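Local atomic coordinates of benzoate transport porin BenP (Acinetobacter baumannii AB307-0294, PDB entry 5DL8), a protein that forms a beta-barrel in the bacterial outer membrane and probably acts as a porin for small solutes, perhaps benzoate among them. Residues 58-63 and 118-123; 154-159 and 166-171; 135-140 and 202-207; 27-32 and 402-407. All coordinates share one frame; numbering follows the deposited sequence.

Overall arrangement
Contacts 2 and 4 are antiparallel strand pairings in the wall of the barrel, ruled by backbone hydrogen bonds: the former within a hairpin, the latter between the first and last strands, far apart in sequence and on the surface. Contacts 1 and 3 rest on side chains instead. The former, partly buried, reaches past an intervening strand with a lysine; the latter, the most buried of the four, packs a loop against the wall. Contacts 2 and 3 touch through the neighbouring strands 165-176 and 200-210, whereas contact 4 encloses the others along the chain.

Contact 1. Residues 58-63 and 118-123; sequences YKSKMH and TLKLGY
Lys120 and Met62 both leave the main chain with CG beside the backbone N (chi1 -71° and -68°); Met62 then folds at its next two torsions, while Lys120 stays stretched until a bend about CG-CD. The folded thioether thus crosses the lysine's aliphatic shaft at a slant, with Met62 SD 3.8 Å from Lys120 CE and the methyl, Met62 CE, 3.8 Å from Lys120 CB. That methyl also lies 3.8 Å from the backbone N of Gly122, which has no side chain to stand in its way. In the barrel, strands 47-65 and 107-123 are not paired directly: strand 72-87 runs between them and pairs with each. The contact therefore spans a strand, at a place where 47-65 leaves regular geometry. Lys120 NZ donates to Ser60 O at 2.9 Å, reaching the oxygen from a bent direction (C=O...N 138°) slightly off the carbonyl plane. The same ammonium forms a salt bridge with Asp79 of the middle strand, so a carbonyl and a carboxylate share its grip. Ser60 OG, 3.8 Å from Lys120 CE, is bonded to the backbone N of Ala78. Lys59 NZ stands 5.7 Å from Lys120 NZ, and the nearby Asp79 probably eases the like charges.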
loop_
_atom_site.group_PDB
_atom_site.type_symbol
_atom_site.label_atom_id
_atom_site.label_comp_id
_atom_site.label_asym_id
_atom_site.label_seq_id
_atom_site.Cartn_x
_atom_site.Cartn_y
_atom_site.Cartn_z
ATOM N N TYR A 58 10.191 16.778 -2.535
ATOM C CA TYR A 58 11.198 17.262 -3.411
ATOM C C TYR A 58 12.055 16.094 -3.890
ATOM O O TYR A 58 12.493 15.236 -3.062
ATOM C CB TYR A 58 12.046 18.271 -2.694
ATOM C CG TYR A 58 13.277 18.670 -3.500
ATOM C CD1 TYR A 58 13.177 19.519 -4.634
ATOM C CD2 TYR A 58 14.563 18.194 -3.132
ATOM C CE1 TYR A 58 14.326 19.868 -5.344
ATOM C CE2 TYR A 58 15.678 18.570 -3.816
ATOM C CZ TYR A 58 15.551 19.390 -4.901
ATOM O OH TYR A 58 16.673 19.669 -5.550
ATOM N N LYS A 59 12.273 16.073 -5.210
ATOM C CA LYS A 59 13.194 15.150 -5.831
ATOM C C LYS A 59 14.065 15.783 -6.817
ATOM O O LYS A 59 13.605 16.097 -7.929
ATOM C CB LYS A 59 12.450 14.152 -6.657
ATOM C CG LYS A 59 11.476 13.324 -5.893
ATOM C CD LYS A 59 10.802 12.336 -6.823
ATOM C CE LYS A 59 11.868 11.500 -7.492
ATOM N NZ LYS A 59 11.213 10.253 -7.946
ATOM N N SER A 60 15.335 15.878 -6.498
ATOM C CA SER A 60 16.263 16.469 -7.440
ATOM C C SER A 60 16.436 15.706 -8.762
ATOM O O SER A 60 16.326 14.488 -8.848
ATOM C CB SER A 60 17.642 16.730 -6.821
ATOM O OG SER A 60 18.422 15.556 -6.766
ATOM N N LYS A 61 16.739 16.473 -9.800
ATOM C CA LYS A 61 17.370 15.874 -10.967
ATOM C C LYS A 61 18.682 15.188 -10.526
ATOM O O LYS A 61 19.295 15.521 -9.490
ATOM C CB LYS A 61 17.656 16.927 -12.068
ATOM C CG LYS A 61 18.757 17.956 -11.763
ATOM C CD LYS A 61 18.914 18.990 -12.910
ATOM C CE LYS A 61 19.423 20.368 -12.451
ATOM N NZ LYS A 61 19.391 21.424 -13.503
ATOM N N MET A 62 19.096 14.240 -11.343
ATOM C CA MET A 62 20.419 13.638 -11.192
ATOM C C MET A 62 21.464 14.577 -11.781
ATOM O O MET A 62 21.374 15.030 -12.907
ATOM C CB MET A 62 20.464 12.231 -11.803
ATOM C CG MET A 62 19.626 11.196 -11.047
ATOM S SD MET A 62 19.719 11.104 -9.215
ATOM C CE MET A 62 21.364 10.374 -9.023
ATOM N N HIS A 63 22.460 14.911 -11.006
ATOM C CA HIS A 63 23.441 15.850 -11.495
ATOM C C HIS A 63 24.674 15.119 -11.916
ATOM O O HIS A 63 25.221 14.358 -11.160
ATOM C CB HIS A 63 23.833 16.823 -10.417
ATOM C CG HIS A 63 22.917 17.993 -10.269
ATOM N ND1 HIS A 63 21.709 17.925 -9.574
ATOM C CD2 HIS A 63 23.077 19.285 -10.649
ATOM C CE1 HIS A 63 21.152 19.123 -9.571
ATOM N NE2 HIS A 63 21.965 19.961 -10.212
ATOM N N THR A 118 16.994 11.961 1.483
ATOM C CA THR A 118 17.573 10.843 0.800
ATOM C C THR A 118 18.785 11.317 -0.014
ATOM O O THR A 118 18.657 12.304 -0.804
ATOM C CB THR A 118 16.539 10.196 -0.167
ATOM O OG1 THR A 118 15.261 9.986 0.464
ATOM C CG2 THR A 118 17.033 8.839 -0.654
ATOM N N LEU A 119 19.928 10.610 0.130
ATOM C CA LEU A 119 21.094 10.775 -0.795
ATOM C C LEU A 119 20.989 9.800 -1.974
ATOM O O LEU A 119 20.597 8.667 -1.778
ATOM C CB LEU A 119 22.405 10.553 -0.060
ATOM C CG LEU A 119 23.147 11.714 0.595
ATOM C CD1 LEU A 119 22.272 12.726 1.314
ATOM C CD2 LEU A 119 24.227 11.158 1.542
ATOM N N LYS A 120 21.283 10.264 -3.177
ATOM C CA LYS A 120 21.232 9.479 -4.399
ATOM C C LYS A 120 22.580 9.500 -5.118
ATOM O O LYS A 120 23.155 10.546 -5.252
ATOM C CB LYS A 120 20.246 10.079 -5.383
ATOM C CG LYS A 120 18.795 9.875 -4.914
ATOM C CD LYS A 120 17.674 10.376 -5.864
ATOM C CE LYS A 120 17.687 11.879 -6.156
ATOM N NZ LYS A 120 16.552 12.207 -7.124
ATOM N N LEU A 121 22.983 8.364 -5.673
ATOM C CA LEU A 121 24.214 8.169 -6.472
ATOM C C LEU A 121 23.863 7.271 -7.692
ATOM O O LEU A 121 23.373 6.160 -7.522
ATOM C CB LEU A 121 25.355 7.535 -5.585
ATOM C CG LEU A 121 26.788 7.388 -6.165
ATOM C CD1 LEU A 121 27.515 8.713 -6.452
ATOM C CD2 LEU A 121 27.698 6.440 -5.309
ATOM N N GLY A 122 24.097 7.764 -8.908
ATOM C CA GLY A 122 23.640 7.061 -10.121
ATOM C C GLY A 122 24.813 6.731 -11.026
ATOM O O GLY A 122 25.857 7.425 -11.005
ATOM N N TYR A 123 24.657 5.669 -11.815
ATOM C CA TYR A 123 25.575 5.355 -12.922
ATOM C C TYR A 123 24.800 4.620 -14.074
ATOM O O TYR A 123 24.243 3.550 -13.835
ATOM C CB TYR A 123 26.801 4.499 -12.448
ATOM C CG TYR A 123 27.719 4.094 -13.617
ATOM C CD1 TYR A 123 28.609 5.031 -14.192
ATOM C CD2 TYR A 123 27.694 2.783 -14.197
ATOM C CE1 TYR A 123 29.404 4.691 -15.273
ATOM C CE2 TYR A 123 28.488 2.476 -15.313
ATOM C CZ TYR A 123 29.340 3.455 -15.813
ATOM O OH TYR A 123 30.169 3.228 -16.870
#

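Contact 2. Residues 154-159 and 166-171; sequences GTNLKS and YAEIGR
A regular antiparallel beta hairpin, strands 155-160 and 165-176 of the barrel wall, is joined here from Thr155 opposite Arg171 to Ser159 opposite Ala167. Six backbone bonds tie the hydrogen-bonded pairs, two to a pair; Leu157 N to Ile169 O, at 2.9 Å, is representative. On the face that carries Leu157 and Ile169, Leu157 CB meets Ile169 CG1 at 4.0 Å, and the small Ser159 and Ala167 continue the same face.

The other face is polar. Lys158 runs extended beyond CG, side by side with Glu168, and passes obliquely over the hydroxyl of Tyr166, with Lys158 CD 3.3 Å from Tyr166 OH. That hydroxyl donates to Glu168 OE1 at 2.7 Å, on the anti side of the carboxylate and 31° out of its plane. With CG of Tyr166 opposite the backbone N (chi1 170°), its ring reaches along the strand to its second neighbour. Glu168 OE2 is bonded in turn to Tyr202 OH of the adjoining strand, which also receives Asn156 ND2. Lys158 NZ stops 4.4 Å from Glu168 OE1, short of a salt bridge. The carboxylate is thus steadied by two tyrosine hydroxyls, one at each oxygen, and the lysine nearby would probably favour its negative charge.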
loop_
_atom_site.group_PDB
_atom_site.type_symbol
_atom_site.label_atom_id
_atom_site.label_comp_id
_atom_site.label_asym_id
_atom_site.label_seq_id
_atom_site.Cartn_x
_atom_site.Cartn_y
_atom_site.Cartn_z
ATOM N N GLY A 154 16.492 3.241 4.832
ATOM C CA GLY A 154 17.498 2.192 4.485
ATOM C C GLY A 154 18.314 2.533 3.274
ATOM O O GLY A 154 18.473 3.696 2.939
ATOM N N THR A 155 18.890 1.498 2.649
ATOM C CA THR A 155 19.649 1.620 1.427
ATOM C C THR A 155 19.097 0.704 0.409
ATOM O O THR A 155 18.819 -0.459 0.750
ATOM C CB THR A 155 21.046 1.148 1.688
ATOM O OG1 THR A 155 21.487 1.784 2.870
ATOM C CG2 THR A 155 21.953 1.499 0.562
ATOM N N ASN A 156 18.930 1.184 -0.823
ATOM C CA ASN A 156 18.663 0.292 -1.952
ATOM C C ASN A 156 19.369 0.611 -3.241
ATOM O O ASN A 156 19.917 1.686 -3.390
ATOM C CB ASN A 156 17.161 0.099 -2.189
ATOM C CG ASN A 156 16.413 1.349 -2.749
ATOM O OD1 ASN A 156 16.960 2.361 -3.200
ATOM N ND2 ASN A 156 15.145 1.179 -2.823
ATOM N N LEU A 157 19.382 -0.384 -4.137
ATOM C CA LEU A 157 20.112 -0.364 -5.437
ATOM C C LEU A 157 19.148 -0.882 -6.485
ATOM O O LEU A 157 18.540 -1.946 -6.281
ATOM C CB LEU A 157 21.383 -1.213 -5.420
ATOM C CG LEU A 157 22.304 -1.154 -6.646
ATOM C CD1 LEU A 157 22.772 0.272 -6.910
ATOM C CD2 LEU A 157 23.504 -2.097 -6.463
ATOM N N LYS A 158 18.900 -0.047 -7.496
ATOM C CA LYS A 158 18.005 -0.362 -8.662
ATOM C C LYS A 158 18.770 -0.367 -9.950
ATOM O O LYS A 158 19.510 0.560 -10.197
ATOM C CB LYS A 158 16.996 0.746 -8.882
ATOM C CG LYS A 158 16.227 1.020 -7.682
ATOM C CD LYS A 158 15.204 2.057 -7.969
ATOM C CE LYS A 158 14.497 2.354 -6.694
ATOM N NZ LYS A 158 13.212 2.957 -7.085
ATOM N N SER A 159 18.511 -1.326 -10.806
ATOM C CA SER A 159 19.122 -1.347 -12.115
ATOM C C SER A 159 18.260 -1.914 -13.269
ATOM O O SER A 159 17.619 -2.945 -13.110
ATOM C CB SER A 159 20.398 -2.151 -11.967
ATOM O OG SER A 159 21.148 -2.132 -13.173
ATOM N N TYR A 166 14.615 -5.926 -14.970
ATOM C CA TYR A 166 14.802 -4.915 -13.939
ATOM C C TYR A 166 15.100 -5.667 -12.621
ATOM O O TYR A 166 14.387 -6.640 -12.252
ATOM C CB TYR A 166 13.528 -4.039 -13.787
ATOM C CG TYR A 166 13.558 -3.126 -12.573
ATOM C CD1 TYR A 166 13.168 -3.607 -11.272
ATOM C CD2 TYR A 166 14.005 -1.794 -12.681
ATOM C CE1 TYR A 166 13.244 -2.776 -10.142
ATOM C CE2 TYR A 166 14.032 -0.952 -11.535
ATOM C CZ TYR A 166 13.665 -1.459 -10.302
ATOM O OH TYR A 166 13.727 -0.666 -9.206
ATOM N N ALA A 167 16.087 -5.194 -11.864
ATOM C CA ALA A 167 16.401 -5.787 -10.504
ATOM C C ALA A 167 16.488 -4.699 -9.464
ATOM O O ALA A 167 16.894 -3.622 -9.774
ATOM C CB ALA A 167 17.725 -6.529 -10.543
ATOM N N GLU A 168 16.254 -5.048 -8.211
ATOM C CA GLU A 168 16.400 -4.118 -7.100
ATOM C C GLU A 168 16.678 -4.958 -5.858
ATOM O O GLU A 168 16.070 -6.011 -5.671
ATOM C CB GLU A 168 15.104 -3.267 -6.971
ATOM C CG GLU A 168 15.017 -2.398 -5.744
ATOM C CD GLU A 168 13.685 -1.647 -5.662
ATOM O OE1 GLU A 168 13.004 -1.465 -6.723
ATOM O OE2 GLU A 168 13.370 -1.283 -4.486
ATOM N N ILE A 169 17.669 -4.524 -5.091
ATOM C CA ILE A 169 18.033 -5.108 -3.792
ATOM C C ILE A 169 18.052 -3.984 -2.711
ATOM O O ILE A 169 18.279 -2.828 -3.003
ATOM C CB ILE A 169 19.408 -5.869 -3.782
ATOM C CG1 ILE A 169 20.575 -4.921 -4.011
ATOM C CG2 ILE A 169 19.397 -7.035 -4.774
ATOM C CD1 ILE A 169 21.946 -5.571 -3.873
ATOM N N GLY A 170 17.839 -4.334 -1.462
ATOM C CA GLY A 170 17.879 -3.310 -0.403
ATOM C C GLY A 170 17.965 -3.913 1.001
ATOM O O GLY A 170 17.715 -5.096 1.204
ATOM N N ARG A 171 18.397 -3.091 1.932
ATOM C CA ARG A 171 18.251 -3.351 3.329
ATOM C C ARG A 171 17.469 -2.189 3.962
ATOM O O ARG A 171 17.928 -1.095 4.002
ATOM C CB ARG A 171 19.572 -3.401 3.998
ATOM C CG ARG A 171 19.423 -3.722 5.472
ATOM C CD ARG A 171 20.783 -4.101 6.014
ATOM N NE ARG A 171 20.794 -4.013 7.449
ATOM C CZ ARG A 171 20.421 -4.982 8.278
ATOM N NH1 ARG A 171 19.974 -6.197 7.848
ATOM N NH2 ARG A 171 20.571 -4.772 9.570
#

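Contact 3. Residues 135-140 and 202-207; sequences LDLPVT and YIDLRY
Leu137 serves two flat groups of strand 200-210 and leans towards a third. Its CD1 comes to the ring of Tyr202 at a slant, 3.4 Å from Tyr202 CE1, the two side chains crossing at about a right angle. Its CD2 sits over the flat of the Asp204 carboxylate, 3.5 Å from Asp204 CG and 3.7 Å from each of Asp204 OD1 and OD2. The same methyl lies obliquely beside the guanidinium of Arg206, which Asp136 O approaches obliquely too. At the phenol end of Tyr202, Leu135 CD2 is 3.8 Å from Tyr202 OH, a hydroxyl already engaged by Glu168.

The segment 135-140 belongs to the loop between strands 132-133 and 151-153. It folds inward against the barrel wall, running 85° to the strand it touches, much as the constriction loop of porins does, and so probably helps to narrow the pore. Leu137 N bonds to Thr140 O at 2.9 Å, which curls the loop tightly behind the leucine. CG of Leu137 stands beside its backbone N (chi1 -68°), sending both methyls to the strand.

Arg206 NE forms a salt bridge with Asp204 OD2 at 3.3 Å, using the syn lone pair, although the oxygen is tilted 29° from the guanidinium plane. Arg206 NH2 makes a long, weak bond to Asp136 O (3.4 Å), and has further partners in Glu216 and in Tyr304 OH, which also bonds Asp136 O. Glu216 lies close to Asp204 as well, so Arg206 probably tempers the meeting of two acids.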
loop_
_atom_site.group_PDB
_atom_site.type_symbol
_atom_site.label_atom_id
_atom_site.label_comp_id
_atom_site.label_asym_id
_atom_site.label_seq_id
_atom_site.Cartn_x
_atom_site.Cartn_y
_atom_site.Cartn_z
ATOM N N LEU A 135 8.983 2.956 -1.105
ATOM C CA LEU A 135 8.995 1.615 -1.710
ATOM C C LEU A 135 7.603 1.329 -2.269
ATOM O O LEU A 135 6.565 1.694 -1.640
ATOM C CB LEU A 135 9.333 0.594 -0.619
ATOM C CG LEU A 135 10.748 0.829 -0.101
ATOM C CD1 LEU A 135 11.072 -0.015 1.075
ATOM C CD2 LEU A 135 11.842 0.746 -1.210
ATOM N N ASP A 136 7.613 0.600 -3.366
ATOM C CA ASP A 136 6.436 0.126 -4.005
ATOM C C ASP A 136 6.648 -1.387 -4.304
ATOM O O ASP A 136 6.821 -1.759 -5.446
ATOM C CB ASP A 136 6.163 0.880 -5.344
ATOM C CG ASP A 136 4.841 0.441 -6.000
ATOM O OD1 ASP A 136 4.007 -0.292 -5.383
ATOM O OD2 ASP A 136 4.622 0.833 -7.156
ATOM N N LEU A 137 6.641 -2.197 -3.242
ATOM C CA LEU A 137 6.981 -3.603 -3.243
ATOM C C LEU A 137 6.068 -4.391 -2.362
ATOM O O LEU A 137 5.374 -3.863 -1.445
ATOM C CB LEU A 137 8.391 -3.775 -2.679
ATOM C CG LEU A 137 9.473 -3.183 -3.643
ATOM C CD1 LEU A 137 10.730 -2.967 -2.866
ATOM C CD2 LEU A 137 9.770 -3.986 -4.911
ATOM N N PRO A 138 6.070 -5.693 -2.560
ATOM C CA PRO A 138 5.560 -6.586 -1.480
ATOM C C PRO A 138 6.170 -6.287 -0.072
ATOM O O PRO A 138 7.337 -5.872 0.043
ATOM C CB PRO A 138 6.081 -7.912 -1.963
ATOM C CG PRO A 138 5.933 -7.734 -3.518
ATOM C CD PRO A 138 6.584 -6.435 -3.705
ATOM N N VAL A 139 5.424 -6.508 0.986
ATOM C CA VAL A 139 5.753 -5.995 2.259
ATOM C C VAL A 139 5.775 -4.415 2.468
ATOM O O VAL A 139 5.161 -3.931 3.416
ATOM C CB VAL A 139 7.177 -6.501 2.793
ATOM C CG1 VAL A 139 7.246 -6.193 4.314
ATOM C CG2 VAL A 139 7.441 -8.001 2.532
ATOM N N THR A 140 6.561 -3.679 1.637
ATOM C CA THR A 140 6.809 -2.285 1.802
ATOM C C THR A 140 6.152 -1.561 0.650
ATOM O O THR A 140 6.772 -1.387 -0.424
ATOM C CB THR A 140 8.322 -2.045 1.882
ATOM O OG1 THR A 140 8.936 -2.451 0.692
ATOM C CG2 THR A 140 8.946 -2.813 3.111
ATOM N N TYR A 202 16.015 -7.563 1.064
ATOM C CA TYR A 202 15.126 -7.993 -0.033
ATOM C C TYR A 202 15.800 -8.007 -1.418
ATOM O O TYR A 202 16.763 -7.307 -1.635
ATOM C CB TYR A 202 13.805 -7.137 -0.065
ATOM C CG TYR A 202 13.949 -5.767 -0.616
ATOM C CD1 TYR A 202 13.719 -5.505 -1.986
ATOM C CD2 TYR A 202 14.253 -4.692 0.213
ATOM C CE1 TYR A 202 13.839 -4.247 -2.508
ATOM C CE2 TYR A 202 14.395 -3.422 -0.352
ATOM C CZ TYR A 202 14.197 -3.197 -1.686
ATOM O OH TYR A 202 14.321 -1.895 -2.190
ATOM N N ILE A 203 15.220 -8.774 -2.327
ATOM C CA ILE A 203 15.513 -8.721 -3.808
ATOM C C ILE A 203 14.194 -8.747 -4.552
ATOM O O ILE A 203 13.240 -9.473 -4.139
ATOM C CB ILE A 203 16.583 -9.750 -4.283
ATOM C CG1 ILE A 203 16.671 -9.923 -5.828
ATOM C CG2 ILE A 203 16.343 -11.075 -3.659
ATOM C CD1 ILE A 203 18.067 -10.343 -6.306
ATOM N N ASP A 204 14.078 -7.894 -5.589
ATOM C CA ASP A 204 12.909 -7.917 -6.436
ATOM C C ASP A 204 13.372 -7.920 -7.859
ATOM O O ASP A 204 14.190 -7.146 -8.168
ATOM C CB ASP A 204 12.082 -6.682 -6.145
ATOM C CG ASP A 204 10.835 -6.618 -6.938
ATOM O OD1 ASP A 204 9.873 -7.291 -6.545
ATOM O OD2 ASP A 204 10.817 -5.843 -7.932
ATOM N N LEU A 205 12.840 -8.784 -8.711
ATOM C CA LEU A 205 13.193 -8.963 -10.125
ATOM C C LEU A 205 11.931 -8.890 -10.983
ATOM O O LEU A 205 10.847 -9.512 -10.578
ATOM C CB LEU A 205 13.826 -10.344 -10.311
ATOM C CG LEU A 205 15.113 -10.620 -9.565
ATOM C CD1 LEU A 205 15.681 -12.005 -9.906
ATOM C CD2 LEU A 205 16.203 -9.594 -9.909
ATOM N N ARG A 206 11.989 -8.050 -12.027
ATOM C CA ARG A 206 10.825 -7.769 -12.940
ATOM C C ARG A 206 11.225 -8.038 -14.376
ATOM O O ARG A 206 12.187 -7.487 -14.839
ATOM C CB ARG A 206 10.284 -6.333 -12.795
ATOM C CG ARG A 206 9.369 -6.092 -11.595
ATOM C CD ARG A 206 9.028 -4.596 -11.279
ATOM N NE ARG A 206 8.526 -4.561 -9.865
ATOM C CZ ARG A 206 7.641 -3.697 -9.304
ATOM N NH1 ARG A 206 7.160 -2.675 -10.022
ATOM N NH2 ARG A 206 7.236 -3.870 -8.020
ATOM N N TYR A 207 10.580 -9.017 -15.010
ATOM C CA TYR A 207 10.977 -9.512 -16.337
ATOM C C TYR A 207 9.787 -9.369 -17.254
ATOM O O TYR A 207 8.652 -9.716 -16.873
ATOM C CB TYR A 207 11.538 -10.972 -16.304
ATOM C CG TYR A 207 12.281 -11.403 -17.587
ATOM C CD1 TYR A 207 11.625 -11.961 -18.655
ATOM C CD2 TYR A 207 13.663 -11.207 -17.730
ATOM C CE1 TYR A 207 12.316 -12.285 -19.825
ATOM C CE2 TYR A 207 14.344 -11.505 -18.893
ATOM C CZ TYR A 207 13.682 -12.085 -19.926
ATOM O OH TYR A 207 14.402 -12.457 -21.088
#

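Contact 4. Residues 27-32 and 402-407; sequences KFTLKN and NYTKKF
Tyr403, on the last strand of the barrel, meets Leu30 and then Phe28 as it is followed outward. Its CB lies 3.9 Å from Leu30 CB, the pair sharing one face of the sheet. A chi1 of 178° leans the phenol toward Lys405, and Tyr403 CD2 passes Leu30 CD1 at 4.2 Å. Farther out, Tyr403 CE2 reaches Phe28 CD2 at 4.0 Å; each atom lies near the plane of the other ring, at its rim, while the side chains cross at about a right angle. The ring also meets Phe377 of the next strand.

Strand 25-39 runs antiparallel to strand 394-406, the first and last strands of the chain, and this pairing closes the barrel. Phe28 with Lys405 and Leu30 with Tyr403 form the hydrogen-bonded pairs. At the very end, the edge of the Phe407 ring comes to Phe28 CB, 4.2 Å from Phe407 CE1, and the ring stacks on Trp26; a terminal phenylalanine is common in outer membrane proteins.

Lysines, threonines and Asn402 line the opposite side. A water donates to Leu30 O and to Asn402 OD1, 2.7 Å from each, and Lys31 CG lies 3.3 Å from Asn402 OD1. The seam is thus apolar and largely aromatic around Phe28, Leu30 and Tyr403, consistent with a lipid-facing surface, though Lys405 ends that face, while the other is polar and holds a bound water.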
loop_
_atom_site.group_PDB
_atom_site.type_symbol
_atom_site.label_atom_id
_atom_site.label_comp_id
_atom_site.label_asym_id
_atom_site.label_seq_id
_atom_site.Cartn_x
_atom_site.Cartn_y
_atom_site.Cartn_z
ATOM N N LYS A 27 6.288 18.378 -5.253
ATOM C CA LYS A 27 4.843 18.093 -5.152
ATOM C C LYS A 27 4.367 18.724 -3.888
ATOM O O LYS A 27 4.918 18.416 -2.852
ATOM C CB LYS A 27 4.600 16.590 -5.125
ATOM C CG LYS A 27 3.170 16.184 -5.455
ATOM C CD LYS A 27 2.828 14.682 -5.672
ATOM C CE LYS A 27 3.641 13.713 -4.811
ATOM N NZ LYS A 27 3.227 12.281 -5.118
ATOM N N PHE A 28 3.393 19.618 -3.986
ATOM C CA PHE A 28 2.698 20.199 -2.858
ATOM C C PHE A 28 1.316 19.605 -2.765
ATOM O O PHE A 28 0.572 19.586 -3.734
ATOM C CB PHE A 28 2.515 21.722 -3.034
ATOM C CG PHE A 28 1.811 22.360 -1.885
ATOM C CD1 PHE A 28 2.378 22.373 -0.643
ATOM C CD2 PHE A 28 0.568 22.902 -2.027
ATOM C CE1 PHE A 28 1.689 22.878 0.469
ATOM C CE2 PHE A 28 -0.107 23.458 -0.933
ATOM C CZ PHE A 28 0.442 23.444 0.307
ATOM N N THR A 29 0.956 19.166 -1.570
ATOM C CA THR A 29 -0.371 18.643 -1.327
ATOM C C THR A 29 -1.045 19.246 -0.058
ATOM O O THR A 29 -0.419 19.741 0.831
ATOM C CB THR A 29 -0.454 17.082 -1.201
ATOM O OG1 THR A 29 0.093 16.668 0.024
ATOM C CG2 THR A 29 0.239 16.277 -2.337
ATOM N N LEU A 30 -2.375 19.089 -0.072
ATOM C CA LEU A 30 -3.346 19.308 0.958
ATOM C C LEU A 30 -4.321 18.132 0.952
ATOM O O LEU A 30 -4.786 17.624 -0.080
ATOM C CB LEU A 30 -4.148 20.643 0.793
ATOM C CG LEU A 30 -3.362 21.952 0.699
ATOM C CD1 LEU A 30 -4.225 23.083 0.184
ATOM C CD2 LEU A 30 -2.786 22.362 2.009
ATOM N N LYS A 31 -4.619 17.730 2.170
ATOM C CA LYS A 31 -5.613 16.721 2.446
ATOM C C LYS A 31 -6.499 17.069 3.704
ATOM O O LYS A 31 -6.019 17.072 4.876
ATOM C CB LYS A 31 -4.885 15.392 2.721
ATOM C CG LYS A 31 -5.885 14.205 2.660
ATOM C CD LYS A 31 -5.247 12.826 2.880
ATOM C CE LYS A 31 -4.626 12.305 1.569
ATOM N NZ LYS A 31 -3.885 10.979 1.855
ATOM N N ASN A 32 -7.774 17.159 3.464
ATOM C CA ASN A 32 -8.803 17.266 4.473
ATOM C C ASN A 32 -9.406 15.887 4.489
ATOM O O ASN A 32 -10.059 15.497 3.519
ATOM C CB ASN A 32 -9.880 18.266 4.050
ATOM C CG ASN A 32 -10.928 18.608 5.183
ATOM O OD1 ASN A 32 -11.872 17.868 5.489
ATOM N ND2 ASN A 32 -10.778 19.792 5.741
ATOM N N ASN A 402 -8.812 16.657 -1.549
ATOM C CA ASN A 402 -7.404 16.574 -1.927
ATOM C C ASN A 402 -7.033 17.713 -2.827
ATOM O O ASN A 402 -7.813 18.067 -3.760
ATOM C CB ASN A 402 -7.152 15.254 -2.676
ATOM C CG ASN A 402 -7.136 14.018 -1.718
ATOM O OD1 ASN A 402 -6.516 14.097 -0.626
ATOM N ND2 ASN A 402 -7.807 12.927 -2.079
ATOM N N TYR A 403 -5.842 18.239 -2.612
ATOM C CA TYR A 403 -5.247 19.199 -3.537
ATOM C C TYR A 403 -3.837 18.751 -3.824
ATOM O O TYR A 403 -3.128 18.385 -2.912
ATOM C CB TYR A 403 -5.171 20.584 -2.962
ATOM C CG TYR A 403 -4.506 21.551 -3.907
ATOM C CD1 TYR A 403 -5.206 22.159 -4.973
ATOM C CD2 TYR A 403 -3.215 21.955 -3.702
ATOM C CE1 TYR A 403 -4.593 23.082 -5.831
ATOM C CE2 TYR A 403 -2.624 22.900 -4.495
ATOM C CZ TYR A 403 -3.292 23.408 -5.580
ATOM O OH TYR A 403 -2.623 24.322 -6.291
ATOM N N THR A 404 -3.473 18.778 -5.098
ATOM C CA THR A 404 -2.164 18.303 -5.621
ATOM C C THR A 404 -1.621 19.336 -6.602
ATOM O O THR A 404 -2.324 19.777 -7.486
ATOM C CB THR A 404 -2.284 16.909 -6.193
ATOM O OG1 THR A 404 -2.657 16.054 -5.134
ATOM C CG2 THR A 404 -0.958 16.417 -6.778
ATOM N N LYS A 405 -0.414 19.800 -6.387
ATOM C CA LYS A 405 0.213 20.625 -7.400
ATOM C C LYS A 405 1.675 20.197 -7.612
ATOM O O LYS A 405 2.459 20.046 -6.643
ATOM C CB LYS A 405 0.166 22.065 -7.046
ATOM C CG LYS A 405 0.729 22.845 -8.234
ATOM C CD LYS A 405 0.431 24.317 -8.176
ATOM C CE LYS A 405 1.476 25.074 -7.375
ATOM N NZ LYS A 405 1.376 26.483 -7.840
ATOM N N LYS A 406 1.996 20.002 -8.893
ATOM C CA LYS A 406 3.234 19.360 -9.351
ATOM C C LYS A 406 3.919 20.415 -10.194
ATOM O O LYS A 406 3.263 21.147 -10.949
ATOM C CB LYS A 406 2.882 18.185 -10.175
ATOM C CG LYS A 406 3.439 16.913 -9.654
ATOM C CD LYS A 406 3.190 15.772 -10.621
ATOM C CE LYS A 406 1.751 15.295 -10.493
ATOM N NZ LYS A 406 1.721 14.060 -9.646
ATOM N N PHE A 407 5.205 20.589 -9.962
ATOM C CA PHE A 407 5.952 21.764 -10.464
ATOM C C PHE A 407 7.464 21.442 -10.310
ATOM O O PHE A 407 7.945 20.262 -10.168
ATOM C CB PHE A 407 5.503 23.123 -9.834
ATOM C CG PHE A 407 5.850 23.309 -8.340
ATOM C CD1 PHE A 407 5.024 22.805 -7.327
ATOM C CD2 PHE A 407 6.984 23.991 -7.948
ATOM C CE1 PHE A 407 5.312 22.981 -5.962
ATOM C CE2 PHE A 407 7.321 24.119 -6.595
ATOM C CZ PHE A 407 6.463 23.642 -5.591
ATOM O OXT PHE A 407 8.220 22.378 -10.330
HETATM O O HOH W 1 -4.035 15.171 -0.901
#